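Local coordinates for cupin type-2 domain-containing protein (Streptococcus pyogenes, PDB 1YHF) that is of unknown function but adopts the cupin fold, a small beta-barrel that in relatives often houses a metal or small-molecule site, at residues A[42-47]-A[105-110]; A[56-61]-A[110-115]; A[71-76]-A[88-93]. All blocks are in the same frame, centred on the assembly; numbering follows the deposited sequence.

Contact 1. Residues A[42-47]-A[105-110]; sequences ITVFSL and QMLLVV
F45 and M106, a selenomethionine, make up one of two hydrogen-bonded pairs that join these antiparallel strands; T43 and L108 form the other. Each pair is tied by two main-chain bonds, from T43 N to L108 O (3.0 Å) and L108 N to T43 O (2.9 Å), and from F45 N to M106 O and M106 N to F45 O. A water bridges T43 OG1 and L108 O, donating to the latter. At the non-hydrogen-bonded positions, the CA-H groups of I42, V44 and Q105 point at L108 O, M106 O and F45 O, the last at 3.2 Å from Q105 CA.

In the apolar packing on the face of T43, F45, M106 and L108, the F45 and M106 side chains run abreast; with CG wedged between its backbone N and carbonyl carbon (chi1 61°), M106 carries its extended chain up beside the ring. Its CE packs 3.6 Å from F45 CD2, and its SE stands 5.5 Å from the F45 ring centroid, oblique to it, a Met-aromatic contact. L108 CD2 meets F45 CE2 at 3.6 Å, and the methyl of T43 lies on one ring face. On the other face, L107 CD1 reaches I42 CG2 (3.8 Å) and V44, while S46 CB rests on Q105 CG.

Polar ends on this second face bond elsewhere: S46 OG to M23 O, Q105 NE2 to V22 O, and Q105 OE1 to S68 OG of strand 61-68. Contacts of M106 with V64 and L98 set its face inside the antiparallel barrel of the cupin fold.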
# COMPACT_ATOMS: atom_id res chain seq x y z
N ILE A 42 -4.87 -4.52 -5.07
CA ILE A 42 -4.68 -3.07 -5.03
C ILE A 42 -5.36 -2.52 -3.79
O ILE A 42 -6.56 -2.73 -3.59
CB ILE A 42 -5.21 -2.33 -6.30
CG1 ILE A 42 -4.51 -2.84 -7.57
CG2 ILE A 42 -5.02 -0.83 -6.14
CD1 ILE A 42 -5.02 -2.21 -8.89
N THR A 43 -4.60 -1.81 -2.97
CA THR A 43 -5.09 -1.36 -1.68
C THR A 43 -4.56 0.05 -1.38
O THR A 43 -3.39 0.32 -1.62
CB THR A 43 -4.67 -2.31 -0.53
OG1 THR A 43 -4.91 -3.68 -0.88
CG2 THR A 43 -5.47 -1.98 0.73
N VAL A 44 -5.42 0.92 -0.87
CA VAL A 44 -4.96 2.19 -0.29
C VAL A 44 -4.89 2.01 1.24
O VAL A 44 -5.82 1.49 1.83
CB VAL A 44 -5.90 3.35 -0.64
CG1 VAL A 44 -5.25 4.70 -0.20
CG2 VAL A 44 -6.15 3.36 -2.14
N PHE A 45 -3.78 2.40 1.84
CA PHE A 45 -3.56 2.22 3.28
C PHE A 45 -3.33 3.56 3.95
O PHE A 45 -2.84 4.50 3.33
CB PHE A 45 -2.28 1.43 3.51
CG PHE A 45 -2.43 -0.06 3.39
CD1 PHE A 45 -2.91 -0.81 4.47
CD2 PHE A 45 -2.04 -0.72 2.23
CE1 PHE A 45 -3.02 -2.21 4.38
CE2 PHE A 45 -2.16 -2.11 2.12
CZ PHE A 45 -2.64 -2.86 3.22
N SER A 46 -3.65 3.64 5.24
CA SER A 46 -3.06 4.67 6.08
C SER A 46 -2.54 3.97 7.33
O SER A 46 -3.20 3.11 7.87
CB SER A 46 -4.09 5.73 6.45
OG SER A 46 -4.98 5.25 7.44
N LEU A 47 -1.36 4.37 7.81
CA LEU A 47 -0.86 3.91 9.10
C LEU A 47 -0.54 5.13 9.92
O LEU A 47 0.13 6.03 9.42
CB LEU A 47 0.41 3.09 8.93
CG LEU A 47 0.36 1.65 8.39
CD1 LEU A 47 -0.08 1.54 6.92
CD2 LEU A 47 1.72 0.98 8.58
N GLN A 105 0.35 7.49 4.22
CA GLN A 105 -0.67 6.89 3.35
C GLN A 105 0.05 6.40 2.11
O GLN A 105 1.01 7.07 1.66
CB GLN A 105 -1.73 7.92 2.96
CG GLN A 105 -2.61 8.35 4.13
CD GLN A 105 -3.17 9.72 3.95
OE1 GLN A 105 -2.44 10.65 3.62
NE2 GLN A 105 -4.47 9.85 4.12
N MSE A 106 -0.38 5.25 1.59
CA MSE A 106 0.23 4.64 0.41
C MSE A 106 -0.74 3.95 -0.52
O MSE A 106 -1.82 3.50 -0.10
CB MSE A 106 1.29 3.61 0.83
CG MSE A 106 0.76 2.46 1.65
SE MSE A 106 2.08 0.98 1.63
CE MSE A 106 1.35 -0.03 3.05
N LEU A 107 -0.37 3.89 -1.79
CA LEU A 107 -1.05 3.03 -2.73
C LEU A 107 -0.14 1.81 -2.88
O LEU A 107 1.06 1.95 -3.12
CB LEU A 107 -1.27 3.73 -4.08
CG LEU A 107 -1.83 2.82 -5.19
CD1 LEU A 107 -3.27 2.33 -4.91
CD2 LEU A 107 -1.77 3.56 -6.51
N LEU A 108 -0.71 0.63 -2.71
CA LEU A 108 -0.00 -0.62 -2.81
C LEU A 108 -0.59 -1.46 -3.95
O LEU A 108 -1.76 -1.82 -3.93
CB LEU A 108 -0.07 -1.37 -1.46
CG LEU A 108 0.52 -2.79 -1.46
CD1 LEU A 108 2.05 -2.72 -1.59
CD2 LEU A 108 0.11 -3.59 -0.21
N VAL A 109 0.23 -1.74 -4.96
CA VAL A 109 -0.20 -2.51 -6.10
C VAL A 109 0.66 -3.79 -6.12
O VAL A 109 1.88 -3.74 -6.28
CB VAL A 109 -0.08 -1.71 -7.42
CG1 VAL A 109 -0.47 -2.57 -8.60
CG2 VAL A 109 -0.96 -0.43 -7.37
N VAL A 110 0.01 -4.93 -5.91
CA VAL A 110 0.74 -6.20 -5.86
C VAL A 110 0.40 -7.06 -7.06
O VAL A 110 -0.73 -7.61 -7.17
CB VAL A 110 0.49 -6.99 -4.53
CG1 VAL A 110 1.36 -8.28 -4.49
CG2 VAL A 110 0.73 -6.11 -3.31
O HOH W 1 -2.72 -4.50 -2.43

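Contact 2. Residues A[56-61]-A[110-115]; sequences HSSPGD and VVKPEA
The P59-G60 peptide is flanked by P113 at its oxygen and by K112 at its nitrogen; the puckered proline rings do not stack. P113 CD sits 3.4 Å from P59 O, and K112 CG lies 3.6 Å from G60 N of that peptide. P59 CG is 4.1 Å from K112 CD, where the lysine chain runs beside the proline ring before bending at chi3.

G60 and K112 are the pair whose CA atoms lie nearest, 3.7 Å apart. Lacking a side chain, G60 lets its CA approach V111 O to 3.0 Å. S58 OG, anti to its own backbone N (chi1 171°), accepts from G60 N in an ST turn and also touches V110 CG1 at 3.4 Å. Beyond G60, D61 and V111 form an antiparallel hydrogen-bonded pair: V111 N to D61 O is short and nearly straight (2.7 Å, 165°), whereas D61 N to V111 O is bent at 132°.

The D61 carboxylate turns elsewhere, to A92. Main-chain atoms make the two hydrogen bonds between the segments, with prolines and lysine methylenes filling in beside them, which implies a junction set by backbone shape more than by side-chain charge.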
# COMPACT_ATOMS: atom_id res chain seq x y z
N HIS A 56 7.12 -10.04 5.85
CA HIS A 56 6.57 -11.16 5.09
C HIS A 56 7.01 -11.10 3.62
O HIS A 56 7.60 -10.12 3.18
CB HIS A 56 5.04 -11.24 5.21
CG HIS A 56 4.33 -10.14 4.49
ND1 HIS A 56 4.36 -8.83 4.91
CD2 HIS A 56 3.60 -10.15 3.35
CE1 HIS A 56 3.66 -8.08 4.08
NE2 HIS A 56 3.19 -8.86 3.12
N SER A 57 6.73 -12.18 2.90
CA SER A 57 7.02 -12.27 1.47
C SER A 57 5.73 -12.44 0.68
O SER A 57 4.82 -13.14 1.14
CB SER A 57 7.93 -13.47 1.20
OG SER A 57 9.14 -13.35 1.91
N SER A 58 5.66 -11.81 -0.49
CA SER A 58 4.58 -12.03 -1.46
C SER A 58 5.09 -12.81 -2.67
O SER A 58 6.28 -12.74 -3.00
CB SER A 58 3.99 -10.69 -1.91
OG SER A 58 3.09 -10.86 -2.99
N PRO A 59 4.21 -13.59 -3.32
CA PRO A 59 4.60 -14.17 -4.62
C PRO A 59 4.57 -13.18 -5.80
O PRO A 59 5.00 -13.51 -6.90
CB PRO A 59 3.54 -15.26 -4.83
CG PRO A 59 2.35 -14.78 -4.10
CD PRO A 59 2.87 -14.03 -2.90
N GLY A 60 4.05 -11.97 -5.57
CA GLY A 60 4.04 -10.94 -6.61
C GLY A 60 5.01 -9.80 -6.33
O GLY A 60 5.55 -9.69 -5.22
N ASP A 61 5.26 -8.96 -7.35
CA ASP A 61 6.02 -7.73 -7.15
C ASP A 61 5.03 -6.71 -6.55
O ASP A 61 3.89 -6.58 -7.01
CB ASP A 61 6.60 -7.19 -8.47
CG ASP A 61 7.81 -7.99 -8.99
OD1 ASP A 61 8.53 -8.62 -8.19
OD2 ASP A 61 8.06 -7.96 -10.22
N VAL A 110 0.01 -4.93 -5.91
CA VAL A 110 0.74 -6.20 -5.86
C VAL A 110 0.40 -7.06 -7.06
O VAL A 110 -0.73 -7.61 -7.17
CB VAL A 110 0.49 -6.99 -4.53
CG1 VAL A 110 1.36 -8.28 -4.49
CG2 VAL A 110 0.73 -6.11 -3.31
N VAL A 111 1.40 -7.24 -7.94
CA VAL A 111 1.19 -7.92 -9.19
C VAL A 111 1.75 -9.34 -9.09
O VAL A 111 2.96 -9.54 -8.98
CB VAL A 111 1.75 -7.11 -10.39
CG1 VAL A 111 1.42 -7.84 -11.70
CG2 VAL A 111 1.15 -5.66 -10.40
N LYS A 112 0.83 -10.30 -9.09
CA LYS A 112 1.18 -11.71 -8.85
C LYS A 112 1.14 -12.52 -10.14
O LYS A 112 0.58 -12.05 -11.13
CB LYS A 112 0.22 -12.32 -7.81
CG LYS A 112 0.50 -11.81 -6.40
CD LYS A 112 -0.59 -12.20 -5.39
CE LYS A 112 -1.66 -11.12 -5.32
NZ LYS A 112 -2.84 -11.53 -4.49
N PRO A 113 1.75 -13.73 -10.14
CA PRO A 113 1.72 -14.60 -11.31
C PRO A 113 0.30 -14.78 -11.83
O PRO A 113 -0.65 -14.96 -11.05
CB PRO A 113 2.25 -15.94 -10.79
CG PRO A 113 3.13 -15.58 -9.67
CD PRO A 113 2.51 -14.34 -9.03
N GLU A 114 0.16 -14.71 -13.15
CA GLU A 114 -1.09 -15.00 -13.83
C GLU A 114 -1.63 -16.43 -13.57
O GLU A 114 -0.86 -17.39 -13.52
CB GLU A 114 -0.90 -14.77 -15.34
CG GLU A 114 -1.35 -13.42 -15.82
CD GLU A 114 -1.29 -13.30 -17.35
OE1 GLU A 114 -2.34 -13.05 -17.98
OE2 GLU A 114 -0.19 -13.45 -17.92
N ALA A 115 -2.94 -16.57 -13.39
CA ALA A 115 -3.86 -15.43 -13.39
C ALA A 115 -5.09 -15.67 -12.52
O ALA A 115 -4.99 -15.85 -11.31
CB ALA A 115 -4.25 -15.08 -14.81
OXT ALA A 115 -6.23 -15.66 -12.99

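Contact 3. Residues A[71-76]-A[88-93]; sequences AEITID and IVMPAG
Two sheets facing each other across the cupin barrel meet here: strand 70-75 belongs to the four-stranded sheet, strand 87-90 is an outer strand of the five-stranded one, and I73 and I75 of the first project onto I88, M90 and P91 of the second. The segment axes approach to 8.9 Å, their directions 37° apart, too far for main-chain pairing, so the contact is made chiefly by side chains, with I75 CD1 also reaching M90 CA.

I73 uses both of its branches. The longer one, with CG1 anti to the carbonyl carbon (chi1 -59°), slides past I88 in the opposite sense, bringing I73 CD1 to 3.6 Å from I88 CG2. The shorter branch, CG2, lies 3.7 Å from SE of the selenomethionine M90, whose chain crosses it at about a right angle and is bent at chi3 (-67°).

I75 is likewise divided. Its CD1 meets I88 CD1 tip to tip at 3.9 Å, and the same methyl lies 3.9 Å from M90 CG, so that it sits between two successive inward residues of the facing strand. I75 CG2 rests 3.9 Å from P91 CD, where the strand gives way to loop; ring and branch cross obliquely.

Other strands close the cluster. Y80 of the neighbouring strand 78-83 touches both I75 and I88, V64 lies against I73 and M90, and L98 adds to I73. M90 also touches H96, which stands at the histidine position of the second conserved cupin motif, a motif that begins ahead of I88 and includes P91 and G93. Aliphatic side chains interlocked between facing sheets, beside such a histidine, are typical of the hydrophobic core of a cupin beta-barrel.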
# COMPACT_ATOMS: atom_id res chain seq x y z
N ALA A 71 7.79 6.58 5.28
CA ALA A 71 7.70 5.18 5.62
C ALA A 71 9.09 4.59 5.56
O ALA A 71 9.86 4.94 4.68
CB ALA A 71 6.77 4.43 4.63
N GLU A 72 9.38 3.69 6.49
CA GLU A 72 10.61 2.93 6.45
C GLU A 72 10.32 1.54 5.93
O GLU A 72 9.56 0.76 6.54
CB GLU A 72 11.25 2.85 7.82
CG GLU A 72 12.64 2.27 7.80
CD GLU A 72 13.31 2.44 9.16
OE1 GLU A 72 12.80 1.85 10.14
OE2 GLU A 72 14.31 3.18 9.25
N ILE A 73 10.94 1.25 4.80
CA ILE A 73 10.72 0.01 4.11
C ILE A 73 11.97 -0.84 4.23
O ILE A 73 13.08 -0.39 4.00
CB ILE A 73 10.25 0.27 2.65
CG1 ILE A 73 8.93 1.08 2.72
CG2 ILE A 73 10.16 -1.03 1.84
CD1 ILE A 73 8.17 1.19 1.46
N THR A 74 11.77 -2.08 4.64
CA THR A 74 12.84 -3.07 4.71
C THR A 74 12.61 -4.07 3.61
O THR A 74 11.49 -4.56 3.44
CB THR A 74 12.82 -3.82 6.05
OG1 THR A 74 12.84 -2.86 7.11
CG2 THR A 74 14.01 -4.75 6.18
N ILE A 75 13.66 -4.34 2.85
CA ILE A 75 13.61 -5.37 1.82
C ILE A 75 14.81 -6.27 2.09
O ILE A 75 15.95 -5.82 1.97
CB ILE A 75 13.66 -4.78 0.38
CG1 ILE A 75 12.48 -3.84 0.13
CG2 ILE A 75 13.71 -5.90 -0.66
CD1 ILE A 75 12.49 -3.19 -1.26
N ASP A 76 14.54 -7.51 2.49
CA ASP A 76 15.56 -8.44 3.00
C ASP A 76 16.31 -7.80 4.17
O ASP A 76 15.75 -7.64 5.25
CB ASP A 76 16.53 -8.88 1.89
CG ASP A 76 17.34 -10.11 2.27
OD1 ASP A 76 17.02 -10.81 3.27
OD2 ASP A 76 18.32 -10.39 1.54
N ILE A 88 8.66 2.65 -4.50
CA ILE A 88 9.60 1.53 -4.48
C ILE A 88 8.89 0.24 -4.85
O ILE A 88 7.76 0.04 -4.44
CB ILE A 88 10.33 1.40 -3.10
CG1 ILE A 88 11.48 0.37 -3.16
CG2 ILE A 88 9.34 1.14 -1.92
CD1 ILE A 88 12.50 0.59 -2.06
N VAL A 89 9.55 -0.62 -5.62
CA VAL A 89 9.02 -1.93 -5.95
C VAL A 89 9.75 -2.94 -5.11
O VAL A 89 10.98 -3.10 -5.22
CB VAL A 89 9.18 -2.28 -7.46
CG1 VAL A 89 8.59 -3.64 -7.77
CG2 VAL A 89 8.54 -1.18 -8.34
N MSE A 90 9.00 -3.61 -4.23
CA MSE A 90 9.55 -4.63 -3.36
C MSE A 90 9.41 -5.96 -4.10
O MSE A 90 8.28 -6.40 -4.36
CB MSE A 90 8.81 -4.65 -2.02
CG MSE A 90 8.57 -3.27 -1.43
SE MSE A 90 7.65 -3.29 0.29
CE MSE A 90 5.87 -3.97 -0.30
N PRO A 91 10.54 -6.58 -4.46
CA PRO A 91 10.55 -7.77 -5.34
C PRO A 91 9.87 -9.02 -4.77
O PRO A 91 9.94 -9.29 -3.56
CB PRO A 91 12.04 -8.01 -5.59
CG PRO A 91 12.73 -7.40 -4.40
CD PRO A 91 11.91 -6.17 -4.08
N ALA A 92 9.21 -9.77 -5.66
CA ALA A 92 8.53 -11.02 -5.31
C ALA A 92 9.46 -11.98 -4.58
O ALA A 92 10.64 -12.08 -4.92
CB ALA A 92 7.97 -11.70 -6.58
N GLY A 93 8.92 -12.64 -3.56
CA GLY A 93 9.66 -13.71 -2.87
C GLY A 93 10.73 -13.28 -1.89
O GLY A 93 11.37 -14.13 -1.27

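All three contacts meet at the five-stranded sheet. Contacts 1 and 2, with centres 15 Å apart, share V110 on strand 104-111, which lies between strands 40-47 and 61-68; contact 1 takes one side of it and contact 2 the end of the other. Contact 3 is nested in the loops that both close, its centre 14 Å from that of contact 1, which it touches where L108 CD1 packs 4.2 Å from M90 CE. Contact 2, 13 Å away, joins it through probable hydrogen bonds, S58 O to G93 N (2.7 Å) and D61 OD1 to A92 N (2.9 Å). S58 closely follows H56, and G93 precedes H96; the two histidine rings meet edge-to-face at positions where related cupins often bind metal.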